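PDB 6FJY: CsuC from Acinetobacter baumannii, which probably serves as the periplasmic chaperone of archaic Csu pili, holding the tip adhesin subunit CsuE by donor-strand complementation before its assembly into the pilus. Local coordinates for residues E16-V21 and R73-V78; I35-W40 and S53-S58; K11-E16 and F121-G126; Y88-D93 and Y116-F121. All blocks are in the same frame, centred on the assembly; numbering follows the deposited sequence.

From the N terminus, contact 3 starts first and finishes last: residues 11-16 meet 121-126, and almost the whole PapD-like N-terminal domain lies between them. Inside that span contact 1 follows, joining 16-21 to 73-78, and within it contact 2 faces 35-40 with 53-58. Contact 4, between 88-93 and 116-121, opens after contact 1 has closed, also within contact 3, so no two spans cross. Glu-16 is common to contacts 1 and 3, Phe-121 to contacts 3 and 4. Contacts 1 and 4 join sheet neighbours, contact 2 bridges two diverging strands, and contact 3 sews the short early strand 11-12 to the long strand 109-123.

Contact 1 (E16-V21 and R73-V78); sequences EKATAV and RLTKSV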
loop_
_atom_site.group_PDB
_atom_site.type_symbol
_atom_site.label_atom_id
_atom_site.label_comp_id
_atom_site.label_asym_id
_atom_site.label_seq_id
_atom_site.Cartn_x
_atom_site.Cartn_y
_atom_site.Cartn_z
ATOM N N GLU A 16 9.456 5.821 -13.421
ATOM C CA GLU A 16 8.260 6.546 -13.002
ATOM C C GLU A 16 8.650 7.911 -12.452
ATOM O O GLU A 16 9.575 8.017 -11.644
ATOM C CB GLU A 16 7.486 5.760 -11.942
ATOM C CG GLU A 16 6.832 4.473 -12.430
ATOM C CD GLU A 16 6.193 3.686 -11.299
ATOM O OE1 GLU A 16 6.339 4.100 -10.129
ATOM O OE2 GLU A 16 5.535 2.665 -11.577
ATOM N N LYS A 17 7.944 8.948 -12.892
ATOM C CA LYS A 17 8.172 10.281 -12.351
ATOM C C LYS A 17 7.388 10.533 -11.064
ATOM O O LYS A 17 7.689 11.490 -10.342
ATOM C CB LYS A 17 7.851 11.330 -13.420
ATOM C CG LYS A 17 6.667 12.213 -13.143
ATOM C CD LYS A 17 6.979 13.640 -13.556
ATOM C CE LYS A 17 8.255 14.128 -12.879
ATOM N NZ LYS A 17 8.546 15.546 -13.218
ATOM N N ALA A 18 6.388 9.715 -10.760
ATOM C CA ALA A 18 5.601 9.912 -9.552
ATOM C C ALA A 18 4.818 8.645 -9.241
ATOM O O ALA A 18 4.684 7.748 -10.078
ATOM C CB ALA A 18 4.666 11.119 -9.689
ATOM N N THR A 19 4.325 8.575 -8.009
ATOM C CA THR A 19 3.379 7.553 -7.584
ATOM C C THR A 19 2.263 8.220 -6.791
ATOM O O THR A 19 2.346 9.394 -6.425
ATOM C CB THR A 19 4.039 6.466 -6.736
ATOM O OG1 THR A 19 3.124 5.376 -6.559
ATOM C CG2 THR A 19 4.428 7.012 -5.386
ATOM N N ALA A 20 1.224 7.445 -6.507
ATOM C CA ALA A 20 0.022 7.953 -5.861
ATOM C C ALA A 20 -0.261 7.193 -4.571
ATOM O O ALA A 20 -0.023 5.984 -4.477
ATOM C CB ALA A 20 -1.197 7.855 -6.804
ATOM N N VAL A 21 -0.770 7.919 -3.583
ATOM C CA VAL A 21 -1.300 7.351 -2.351
ATOM C C VAL A 21 -2.720 7.872 -2.197
ATOM O O VAL A 21 -2.978 9.051 -2.453
ATOM C CB VAL A 21 -0.445 7.706 -1.121
ATOM C CG1 VAL A 21 -1.144 7.257 0.149
ATOM C CG2 VAL A 21 0.942 7.034 -1.217
ATOM N N ARG A 73 -0.340 12.812 -4.679
ATOM C CA ARG A 73 0.673 12.653 -5.708
ATOM C C ARG A 73 2.047 12.886 -5.090
ATOM O O ARG A 73 2.270 13.910 -4.433
ATOM C CB ARG A 73 0.412 13.659 -6.825
ATOM C CG ARG A 73 0.857 13.266 -8.189
ATOM C CD ARG A 73 0.509 14.369 -9.172
ATOM N NE ARG A 73 -0.827 14.204 -9.735
ATOM C CZ ARG A 73 -1.123 13.362 -10.717
ATOM N NH1 ARG A 73 -0.177 12.596 -11.247
ATOM N NH2 ARG A 73 -2.369 13.289 -11.168
ATOM N N LEU A 74 2.947 11.924 -5.261
ATOM C CA LEU A 74 4.337 12.056 -4.834
ATOM C C LEU A 74 5.208 12.094 -6.081
ATOM O O LEU A 74 5.382 11.071 -6.750
ATOM C CB LEU A 74 4.749 10.913 -3.915
ATOM C CG LEU A 74 3.834 10.692 -2.722
ATOM C CD1 LEU A 74 4.301 9.507 -1.930
ATOM C CD2 LEU A 74 3.847 11.947 -1.861
ATOM N N THR A 75 5.752 13.271 -6.388
ATOM C CA THR A 75 6.439 13.530 -7.648
ATOM C C THR A 75 7.904 13.865 -7.399
ATOM O O THR A 75 8.217 14.694 -6.535
ATOM C CB THR A 75 5.763 14.675 -8.410
ATOM O OG1 THR A 75 4.378 14.373 -8.588
ATOM C CG2 THR A 75 6.391 14.855 -9.779
ATOM N N LYS A 76 8.794 13.235 -8.174
ATOM C CA LYS A 76 10.224 13.537 -8.123
ATOM C C LYS A 76 10.502 14.878 -8.786
ATOM O O LYS A 76 10.117 15.100 -9.937
ATOM C CB LYS A 76 11.050 12.450 -8.807
ATOM C CG LYS A 76 10.880 11.092 -8.223
ATOM C CD LYS A 76 11.825 10.076 -8.835
ATOM C CE LYS A 76 11.662 9.911 -10.311
ATOM N NZ LYS A 76 12.365 8.658 -10.706
ATOM N N SER A 77 11.145 15.782 -8.054
ATOM C CA SER A 77 11.510 17.076 -8.625
ATOM C C SER A 77 12.736 16.981 -9.515
ATOM O O SER A 77 12.895 17.781 -10.446
ATOM C CB SER A 77 11.798 18.076 -7.514
ATOM O OG SER A 77 13.006 17.703 -6.863
ATOM N N VAL A 78 13.628 16.041 -9.209
ATOM C CA VAL A 78 14.867 15.835 -9.939
ATOM C C VAL A 78 15.073 14.331 -10.071
ATOM O O VAL A 78 14.407 13.531 -9.414
ATOM C CB VAL A 78 16.075 16.495 -9.234
ATOM C CG1 VAL A 78 15.866 18.002 -9.089
ATOM C CG2 VAL A 78 16.301 15.861 -7.873
#
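The amide of Leu-74 meets Thr-19 O at 2.8 Å, with an angle of 172° at the hydrogen and the donor nearly in line with the carbonyl. Thr-19 N returns a bond to Leu-74 O, completing an antiparallel hydrogen-bonded pair, and one step further Lys-76 N reaches Lys-17 O at 3.0 Å. Between these lies the non-hydrogen-bonded pair Ala-18 and Thr-75, where Ala-18 CB sits 3.4 Å from Thr-75 OG1. These rungs join strands 18-25 and 69-76 of the immunoglobulin-like sandwich that characterises PapD-type chaperones. On the face of Thr-19 and Leu-74 the two side chains run side by side, Thr-19 CG2 against Leu-74 CB, and Val-21 CG2 touches Leu-74 CD1 at 4.2 Å; Leu-74 also rests on Pro-57 of strand 55-64. From the loop before the strand, Lys-17 brings CE obliquely across Thr-75 CG2 at 3.7 Å. At the end of its own strand Lys-76 bends at its third torsion (chi3 -59°), which turns NZ toward Glu-16 O, in the loop ahead of strand 18-25, for a weak hydrogen bond of 3.0 Å.

Contact 2 (I35-W40 and S53-S58); sequences IRVFKW and SEIIPS
The Glu-54 carboxylate is the flat group that meets the other segment, and Lys-39 comes to it at OE2: NZ uses the syn lone pair of Glu-54 OE2, the one on the side of OE1, in a salt bridge of 2.6 Å, while Glu-54 OE1 is engaged by the hydroxyl of Tyr-88. The carboxylate is therefore held through both oxygens, which probably fixes its rotation. Within strand 31-41, Phe-38 CE2 lies over one face of the Arg-36 guanidinium, offset toward its rim. The puckered Pro-57 ring is touched at CB by Ile-35 CG2, at 3.7 Å, and at CG by Val-37 CG2, at 4.0 Å, both side chains pointing the opposite way to the proline as they pass it. With CG1 anti to the backbone N (chi1 -179°), Val-37 splits its branches between two partners: CG1 crosses to Ile-55 CB at 4.2 Å, and CG2 is left for the proline.

No backbone hydrogen bond joins the two segments, whose strands run antiparallel (170°) with axes 6.8 Å apart. Strands 31-41 and 55-64 do pair further along, where Ile-35 bonds with Pro-60, but here they have splayed, and residues 55-58 instead pair with strand 69-76. A strand that passes from one sheet to the other is a feature of the PapD-type immunoglobulin-like sandwich. The apolar side chains fill the wedge between the diverging strands, Ile-35 and Pro-57 both reaching Leu-72, and Val-37 and Ile-55 both lying on Tyr-88. The Lys-39 to Glu-54 bridge spans the end of the wedge at which the backbones are furthest apart.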
loop_
_atom_site.group_PDB
_atom_site.type_symbol
_atom_site.label_atom_id
_atom_site.label_comp_id
_atom_site.label_asym_id
_atom_site.label_seq_id
_atom_site.Cartn_x
_atom_site.Cartn_y
_atom_site.Cartn_z
ATOM N N ILE A 35 0.322 16.743 4.771
ATOM C CA ILE A 35 1.227 15.777 4.165
ATOM C C ILE A 35 2.603 16.411 4.050
ATOM O O ILE A 35 2.735 17.513 3.513
ATOM C CB ILE A 35 0.726 15.327 2.782
ATOM C CG1 ILE A 35 -0.690 14.753 2.890
ATOM C CG2 ILE A 35 1.627 14.271 2.218
ATOM C CD1 ILE A 35 -1.789 15.771 2.613
ATOM N N ARG A 36 3.621 15.737 4.575
ATOM C CA ARG A 36 5.011 16.147 4.407
ATOM C C ARG A 36 5.858 14.933 4.041
ATOM O O ARG A 36 5.509 13.797 4.362
ATOM C CB ARG A 36 5.566 16.805 5.674
ATOM C CG ARG A 36 5.005 18.202 5.952
ATOM C CD ARG A 36 5.423 18.701 7.317
ATOM N NE ARG A 36 4.821 17.915 8.390
ATOM C CZ ARG A 36 5.116 18.060 9.678
ATOM N NH1 ARG A 36 6.018 18.956 10.058
ATOM N NH2 ARG A 36 4.518 17.303 10.587
ATOM N N VAL A 37 6.966 15.164 3.340
ATOM C CA VAL A 37 7.873 14.075 2.988
ATOM C C VAL A 37 9.276 14.462 3.442
ATOM O O VAL A 37 9.803 15.503 3.039
ATOM C CB VAL A 37 7.851 13.737 1.487
ATOM C CG1 VAL A 37 8.811 12.577 1.181
ATOM C CG2 VAL A 37 6.452 13.380 1.056
ATOM N N PHE A 38 9.881 13.611 4.250
ATOM C CA PHE A 38 11.197 13.839 4.812
ATOM C C PHE A 38 12.185 12.841 4.233
ATOM O O PHE A 38 11.831 11.705 3.917
ATOM C CB PHE A 38 11.171 13.707 6.340
ATOM C CG PHE A 38 10.363 14.773 7.027
ATOM C CD1 PHE A 38 10.952 15.970 7.408
ATOM C CD2 PHE A 38 9.009 14.593 7.271
ATOM C CE1 PHE A 38 10.211 16.950 8.037
ATOM C CE2 PHE A 38 8.267 15.570 7.904
ATOM C CZ PHE A 38 8.865 16.749 8.281
ATOM N N LYS A 39 13.426 13.289 4.081
ATOM C CA LYS A 39 14.498 12.392 3.703
ATOM C C LYS A 39 14.931 11.616 4.936
ATOM O O LYS A 39 14.959 12.150 6.048
ATOM C CB LYS A 39 15.667 13.160 3.106
ATOM C CG LYS A 39 16.568 12.320 2.217
ATOM C CD LYS A 39 17.414 13.206 1.308
ATOM C CE LYS A 39 18.219 12.386 0.302
ATOM N NZ LYS A 39 19.011 13.264 -0.622
ATOM N N TRP A 40 15.215 10.334 4.733
ATOM C CA TRP A 40 15.450 9.376 5.801
ATOM C C TRP A 40 16.842 8.787 5.631
ATOM O O TRP A 40 17.143 8.193 4.592
ATOM C CB TRP A 40 14.373 8.294 5.751
ATOM C CG TRP A 40 14.484 7.187 6.738
ATOM C CD1 TRP A 40 15.221 7.156 7.874
ATOM C CD2 TRP A 40 13.813 5.918 6.654
ATOM N NE1 TRP A 40 15.055 5.943 8.511
ATOM C CE2 TRP A 40 14.193 5.170 7.781
ATOM C CE3 TRP A 40 12.925 5.355 5.735
ATOM C CZ2 TRP A 40 13.727 3.881 8.017
ATOM C CZ3 TRP A 40 12.466 4.069 5.960
ATOM C CH2 TRP A 40 12.870 3.345 7.102
ATOM N N SER A 53 13.243 18.662 -0.921
ATOM C CA SER A 53 12.481 19.086 -2.093
ATOM C C SER A 53 12.570 18.102 -3.254
ATOM O O SER A 53 12.153 18.436 -4.368
ATOM C CB SER A 53 12.949 20.472 -2.559
ATOM O OG SER A 53 12.898 21.396 -1.488
ATOM N N GLU A 54 13.152 16.924 -3.036
ATOM C CA GLU A 54 13.336 15.963 -4.123
ATOM C C GLU A 54 12.026 15.276 -4.469
ATOM O O GLU A 54 11.758 14.981 -5.642
ATOM C CB GLU A 54 14.383 14.921 -3.735
ATOM C CG GLU A 54 15.718 15.508 -3.308
ATOM C CD GLU A 54 16.602 14.480 -2.614
ATOM O OE1 GLU A 54 16.136 13.335 -2.411
ATOM O OE2 GLU A 54 17.761 14.814 -2.276
ATOM N N ILE A 55 11.230 14.973 -3.443
ATOM C CA ILE A 55 9.899 14.396 -3.578
ATOM C C ILE A 55 8.903 15.406 -3.038
ATOM O O ILE A 55 8.898 15.719 -1.839
ATOM C CB ILE A 55 9.777 13.059 -2.836
ATOM C CG1 ILE A 55 10.765 12.056 -3.406
ATOM C CG2 ILE A 55 8.367 12.522 -2.959
ATOM C CD1 ILE A 55 10.604 11.887 -4.877
ATOM N N ILE A 56 8.052 15.910 -3.915
ATOM C CA ILE A 56 7.122 16.969 -3.557
ATOM C C ILE A 56 5.724 16.363 -3.469
ATOM O O ILE A 56 5.228 15.811 -4.460
ATOM C CB ILE A 56 7.198 18.131 -4.556
ATOM C CG1 ILE A 56 8.635 18.673 -4.556
ATOM C CG2 ILE A 56 6.252 19.253 -4.140
ATOM C CD1 ILE A 56 8.870 19.864 -5.454
ATOM N N PRO A 57 5.080 16.388 -2.302
ATOM C CA PRO A 57 3.702 15.876 -2.207
ATOM C C PRO A 57 2.714 16.911 -2.697
ATOM O O PRO A 57 2.852 18.110 -2.433
ATOM C CB PRO A 57 3.517 15.623 -0.709
ATOM C CG PRO A 57 4.404 16.679 -0.066
ATOM C CD PRO A 57 5.599 16.859 -1.002
ATOM N N SER A 58 1.700 16.434 -3.412
ATOM C CA SER A 58 0.638 17.292 -3.911
ATOM C C SER A 58 -0.691 16.623 -3.583
ATOM O O SER A 58 -0.960 15.504 -4.075
ATOM C CB SER A 58 0.794 17.531 -5.412
ATOM O OG SER A 58 -0.249 18.362 -5.907
#

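Contact 3 (K11-E16 and F121-G126); sequences KIEANE and FAYGKG
Tyr-123 places its ring beside Glu-13 through matching first torsions: in both, CG lies anti to the carbonyl carbon (chi1 -66° and -56°), and Glu-13 then bends at chi2, so that its carboxylate runs alongside the ring with the two planes only 13° apart. Glu-13 OE1 comes to 4.1 Å from Tyr-123 CD2 and takes its hydrogen bond from the backbone N of Ser-129. The ring edge meets Ile-12 O, 3.5 Å from Tyr-123 CD2, and Lys-11 CB close to Tyr-123 CE2. Two backbone bonds make the parallel pairing: Ile-12 N to Phe-121 O at 2.9 Å, in the carbonyl plane, and Tyr-123 N to Ile-12 O at 3.1 Å. On the sheet face opposite Lys-11 and Phe-121, Ile-12 CB packs on Ala-122 CB at 4.1 Å. Pairing ends where a type I turn from Glu-13 to Glu-16 carries the chain away; Ala-14, inside that turn, still presses CB to 3.2 Å from Gly-124 O. The Glu-16 carboxylate folds back over the turn, OE1 accepting a bond from Glu-13 N. Like the switching first strand of many immunoglobulin-like domains, the chain pairs antiparallel with strand 18-25 through residues 3-6, then parallel with strand 109-123 through 11-12; helix 133-140 borders Glu-13 and Asn-15, while strand 85-95 flanks Phe-121 and Ala-122.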
loop_
_atom_site.group_PDB
_atom_site.type_symbol
_atom_site.label_atom_id
_atom_site.label_comp_id
_atom_site.label_asym_id
_atom_site.label_seq_id
_atom_site.Cartn_x
_atom_site.Cartn_y
_atom_site.Cartn_z
ATOM N N LYS A 11 6.391 3.305 -3.366
ATOM C CA LYS A 11 7.691 3.445 -4.006
ATOM C C LYS A 11 7.506 4.050 -5.388
ATOM O O LYS A 11 6.429 3.964 -5.984
ATOM C CB LYS A 11 8.469 2.121 -4.104
ATOM C CG LYS A 11 7.648 0.835 -4.104
ATOM C CD LYS A 11 6.822 0.623 -5.350
ATOM C CE LYS A 11 5.904 -0.598 -5.163
ATOM N NZ LYS A 11 5.006 -0.891 -6.330
ATOM N N ILE A 12 8.572 4.688 -5.865
ATOM C CA ILE A 12 8.637 5.332 -7.174
ATOM C C ILE A 12 9.759 4.650 -7.950
ATOM O O ILE A 12 10.935 4.776 -7.586
ATOM C CB ILE A 12 8.898 6.837 -7.047
ATOM C CG1 ILE A 12 8.014 7.433 -5.948
ATOM C CG2 ILE A 12 8.652 7.535 -8.386
ATOM C CD1 ILE A 12 8.162 8.935 -5.771
ATOM N N GLU A 13 9.405 3.915 -9.003
ATOM C CA GLU A 13 10.408 3.180 -9.757
ATOM C C GLU A 13 11.257 4.138 -10.597
ATOM O O GLU A 13 10.958 5.336 -10.732
ATOM C CB GLU A 13 9.749 2.113 -10.631
ATOM C CG GLU A 13 8.863 1.125 -9.859
ATOM C CD GLU A 13 9.631 0.149 -9.006
ATOM O OE1 GLU A 13 10.874 0.113 -9.100
ATOM O OE2 GLU A 13 8.980 -0.594 -8.244
ATOM N N ALA A 14 12.341 3.589 -11.167
ATOM C CA ALA A 14 13.291 4.419 -11.905
ATOM C C ALA A 14 12.650 5.067 -13.125
ATOM O O ALA A 14 12.965 6.215 -13.457
ATOM C CB ALA A 14 14.509 3.595 -12.320
ATOM N N ASN A 15 11.739 4.364 -13.797
ATOM C CA ASN A 15 11.098 4.902 -14.993
ATOM C C ASN A 15 9.781 5.617 -14.694
ATOM O O ASN A 15 9.050 5.965 -15.627
ATOM C CB ASN A 15 10.865 3.793 -16.022
ATOM C CG ASN A 15 9.985 2.673 -15.500
ATOM O OD1 ASN A 15 9.315 2.806 -14.475
ATOM N ND2 ASN A 15 9.980 1.559 -16.217
ATOM N N GLU A 16 9.456 5.821 -13.421
ATOM C CA GLU A 16 8.260 6.546 -13.002
ATOM C C GLU A 16 8.650 7.911 -12.452
ATOM O O GLU A 16 9.575 8.017 -11.644
ATOM C CB GLU A 16 7.486 5.760 -11.942
ATOM C CG GLU A 16 6.832 4.473 -12.430
ATOM C CD GLU A 16 6.193 3.686 -11.299
ATOM O OE1 GLU A 16 6.339 4.100 -10.129
ATOM O OE2 GLU A 16 5.535 2.665 -11.577
ATOM N N PHE A 121 10.220 4.780 -0.820
ATOM C CA PHE A 121 11.490 4.552 -1.502
ATOM C C PHE A 121 11.407 4.950 -2.966
ATOM O O PHE A 121 10.469 4.577 -3.667
ATOM C CB PHE A 121 11.923 3.096 -1.408
ATOM C CG PHE A 121 12.135 2.636 -0.008
ATOM C CD1 PHE A 121 13.301 2.945 0.658
ATOM C CD2 PHE A 121 11.172 1.875 0.643
ATOM C CE1 PHE A 121 13.512 2.521 1.965
ATOM C CE2 PHE A 121 11.379 1.457 1.948
ATOM C CZ PHE A 121 12.553 1.773 2.605
ATOM N N ALA A 122 12.433 5.659 -3.433
ATOM C CA ALA A 122 12.550 6.039 -4.831
ATOM C C ALA A 122 13.876 5.538 -5.404
ATOM O O ALA A 122 14.890 5.443 -4.701
ATOM C CB ALA A 122 12.411 7.558 -4.993
ATOM N N TYR A 123 13.857 5.206 -6.692
ATOM C CA TYR A 123 14.925 4.441 -7.316
ATOM C C TYR A 123 15.532 5.202 -8.479
ATOM O O TYR A 123 14.812 5.747 -9.322
ATOM C CB TYR A 123 14.416 3.066 -7.778
ATOM C CG TYR A 123 14.038 2.219 -6.593
ATOM C CD1 TYR A 123 15.001 1.470 -5.930
ATOM C CD2 TYR A 123 12.732 2.215 -6.095
ATOM C CE1 TYR A 123 14.667 0.716 -4.821
ATOM C CE2 TYR A 123 12.385 1.460 -4.980
ATOM C CZ TYR A 123 13.356 0.729 -4.340
ATOM O OH TYR A 123 13.045 -0.026 -3.238
ATOM N N GLY A 124 16.858 5.249 -8.497
ATOM C CA GLY A 124 17.590 5.686 -9.658
ATOM C C GLY A 124 17.678 4.589 -10.698
ATOM O O GLY A 124 17.171 3.483 -10.525
ATOM N N LYS A 125 18.360 4.911 -11.795
ATOM C CA LYS A 125 18.398 4.020 -12.944
ATOM C C LYS A 125 19.099 2.718 -12.601
ATOM O O LYS A 125 20.104 2.705 -11.887
ATOM C CB LYS A 125 19.119 4.701 -14.108
ATOM C CG LYS A 125 18.459 5.992 -14.568
ATOM C CD LYS A 125 16.974 5.790 -14.851
ATOM C CE LYS A 125 16.745 4.860 -16.038
ATOM N NZ LYS A 125 15.294 4.656 -16.303
ATOM N N GLY A 126 18.564 1.614 -13.115
ATOM C CA GLY A 126 19.226 0.335 -12.965
ATOM C C GLY A 126 18.929 -0.404 -11.685
ATOM O O GLY A 126 19.629 -1.381 -11.382
#

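Contact 4 (Y88-D93 and Y116-F121); sequences YRLIVD and YSIPLF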
loop_
_atom_site.group_PDB
_atom_site.type_symbol
_atom_site.label_atom_id
_atom_site.label_comp_id
_atom_site.label_asym_id
_atom_site.label_seq_id
_atom_site.Cartn_x
_atom_site.Cartn_y
_atom_site.Cartn_z
ATOM N N TYR A 88 12.829 7.746 2.233
ATOM C CA TYR A 88 12.082 8.899 2.699
ATOM C C TYR A 88 11.032 8.414 3.690
ATOM O O TYR A 88 10.698 7.228 3.734
ATOM C CB TYR A 88 11.385 9.624 1.544
ATOM C CG TYR A 88 12.276 10.057 0.421
ATOM C CD1 TYR A 88 12.584 9.178 -0.615
ATOM C CD2 TYR A 88 12.774 11.350 0.358
ATOM C CE1 TYR A 88 13.383 9.562 -1.664
ATOM C CE2 TYR A 88 13.576 11.746 -0.700
ATOM C CZ TYR A 88 13.881 10.841 -1.704
ATOM O OH TYR A 88 14.680 11.224 -2.746
ATOM N N ARG A 89 10.463 9.346 4.452
ATOM C CA ARG A 89 9.318 9.047 5.308
ATOM C C ARG A 89 8.190 9.954 4.864
ATOM O O ARG A 89 8.366 11.176 4.805
ATOM C CB ARG A 89 9.603 9.287 6.791
ATOM C CG ARG A 89 10.727 8.436 7.404
ATOM C CD ARG A 89 10.472 6.941 7.456
ATOM N NE ARG A 89 9.330 6.570 8.270
ATOM C CZ ARG A 89 9.080 5.330 8.670
ATOM N NH1 ARG A 89 9.899 4.338 8.343
ATOM N NH2 ARG A 89 8.001 5.079 9.390
ATOM N N LEU A 90 7.056 9.352 4.509
ATOM C CA LEU A 90 5.822 10.087 4.269
ATOM C C LEU A 90 5.117 10.269 5.610
ATOM O O LEU A 90 4.887 9.287 6.327
ATOM C CB LEU A 90 4.938 9.324 3.288
ATOM C CG LEU A 90 3.495 9.803 3.144
ATOM C CD1 LEU A 90 3.453 11.226 2.680
ATOM C CD2 LEU A 90 2.703 8.898 2.216
ATOM N N ILE A 91 4.806 11.521 5.962
ATOM C CA ILE A 91 4.153 11.842 7.229
ATOM C C ILE A 91 2.831 12.538 6.929
ATOM O O ILE A 91 2.812 13.672 6.426
ATOM C CB ILE A 91 5.021 12.725 8.134
ATOM C CG1 ILE A 91 6.379 12.087 8.419
ATOM C CG2 ILE A 91 4.286 12.956 9.448
ATOM C CD1 ILE A 91 6.291 10.826 9.210
ATOM N N VAL A 92 1.724 11.887 7.269
ATOM C CA VAL A 92 0.412 12.500 7.112
ATOM C C VAL A 92 -0.295 12.557 8.465
ATOM O O VAL A 92 -0.396 11.549 9.182
ATOM C CB VAL A 92 -0.441 11.816 6.023
ATOM C CG1 VAL A 92 0.320 10.689 5.324
ATOM C CG2 VAL A 92 -1.809 11.423 6.535
ATOM N N ASP A 93 -0.721 13.762 8.829
ATOM C CA ASP A 93 -1.357 14.064 10.103
ATOM C C ASP A 93 -2.862 14.215 9.884
ATOM O O ASP A 93 -3.291 15.075 9.106
ATOM C CB ASP A 93 -0.757 15.345 10.674
ATOM C CG ASP A 93 0.641 15.140 11.213
ATOM O OD1 ASP A 93 0.791 14.325 12.140
ATOM O OD2 ASP A 93 1.592 15.778 10.703
ATOM N N TYR A 116 0.500 9.201 10.574
ATOM C CA TYR A 116 1.009 8.036 9.866
ATOM C C TYR A 116 2.430 8.318 9.419
ATOM O O TYR A 116 2.677 9.292 8.697
ATOM C CB TYR A 116 0.143 7.688 8.655
ATOM C CG TYR A 116 -1.216 7.135 9.008
ATOM C CD1 TYR A 116 -2.284 7.981 9.286
ATOM C CD2 TYR A 116 -1.441 5.767 9.028
ATOM C CE1 TYR A 116 -3.534 7.472 9.606
ATOM C CE2 TYR A 116 -2.688 5.247 9.350
ATOM C CZ TYR A 116 -3.726 6.103 9.635
ATOM O OH TYR A 116 -4.962 5.596 9.946
ATOM N N SER A 117 3.360 7.487 9.878
ATOM C CA SER A 117 4.735 7.489 9.398
ATOM C C SER A 117 4.873 6.318 8.430
ATOM O O SER A 117 4.767 5.152 8.823
ATOM C CB SER A 117 5.735 7.391 10.549
ATOM O OG SER A 117 7.064 7.465 10.051
ATOM N N ILE A 118 5.067 6.632 7.154
ATOM C CA ILE A 118 4.969 5.663 6.077
ATOM C C ILE A 118 6.309 5.613 5.333
ATOM O O ILE A 118 6.812 6.659 4.922
ATOM C CB ILE A 118 3.821 5.995 5.113
ATOM C CG1 ILE A 118 2.477 5.627 5.769
ATOM C CG2 ILE A 118 4.015 5.312 3.781
ATOM C CD1 ILE A 118 1.271 6.129 4.995
ATOM N N PRO A 119 6.904 4.434 5.146
ATOM C CA PRO A 119 8.182 4.367 4.429
ATOM C C PRO A 119 7.978 4.548 2.934
ATOM O O PRO A 119 7.080 3.961 2.326
ATOM C CB PRO A 119 8.680 2.957 4.748
ATOM C CG PRO A 119 7.397 2.153 4.869
ATOM C CD PRO A 119 6.410 3.090 5.519
ATOM N N LEU A 120 8.854 5.341 2.337
ATOM C CA LEU A 120 8.776 5.668 0.923
ATOM C C LEU A 120 10.152 5.504 0.294
ATOM O O LEU A 120 11.146 5.997 0.839
ATOM C CB LEU A 120 8.276 7.094 0.749
ATOM C CG LEU A 120 8.261 7.590 -0.688
ATOM C CD1 LEU A 120 7.229 6.807 -1.545
ATOM C CD2 LEU A 120 7.995 9.057 -0.688
ATOM N N PHE A 121 10.220 4.780 -0.820
ATOM C CA PHE A 121 11.490 4.552 -1.502
ATOM C C PHE A 121 11.407 4.950 -2.966
ATOM O O PHE A 121 10.469 4.577 -3.667
ATOM C CB PHE A 121 11.923 3.096 -1.408
ATOM C CG PHE A 121 12.135 2.636 -0.008
ATOM C CD1 PHE A 121 13.301 2.945 0.658
ATOM C CD2 PHE A 121 11.172 1.875 0.643
ATOM C CE1 PHE A 121 13.512 2.521 1.965
ATOM C CE2 PHE A 121 11.379 1.457 1.948
ATOM C CZ PHE A 121 12.553 1.773 2.605
#
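Ser-117 OG is gripped by one arginine through two nitrogens: Arg-89 NH2 reaches it at 2.6 Å, close to the guanidinium plane, and Arg-89 NE adds a weak bond of 3.0 Å. Bends at chi2 and chi3 curl the Arg-89 chain back across the neighbouring strand, bringing one face of its guanidinium over the Ile-118 to Pro-119 peptide, with Pro-119 N above its centre. Ile-91 CD1 closes in on the same hydroxyl at 3.5 Å. The opposite face of the sheet is apolar. There Leu-90 and Ile-118 lie side by side, Leu-90 CB 4.0 Å from Ile-118 CB; Tyr-88 CB meets Leu-120 CB at 4.1 Å, and, on the other side of the Leu-90 pair, Val-92 CG2 approaches Tyr-116 CD1.

Between the two faces runs the antiparallel pairing of strands 85-95 and 109-123, with hydrogen-bonded pairs at Tyr-88 with Leu-120, Leu-90 with Ile-118 and Val-92 with Tyr-116. Its shortest bond is Leu-90 N to Ile-118 O at 2.7 Å, and its straightest is Tyr-116 N to Val-92 O, with 175° at the hydrogen. Strand 109-123 probably acts as the donor strand of this chaperone fold: Tyr-116 and Ser-117 pair in parallel with a strand of CsuE, the other chain, so the sheet continues into the bound subunit. Arg-89 NH2 also makes a salt bridge to the backbone of CsuE, a role resembling that of the basic cleft residues that bind a subunit's C-terminal carboxylate in PapD relatives. Further out, Trp-40 on strand 31-41 backs the guanidinium in a cation-pi contact.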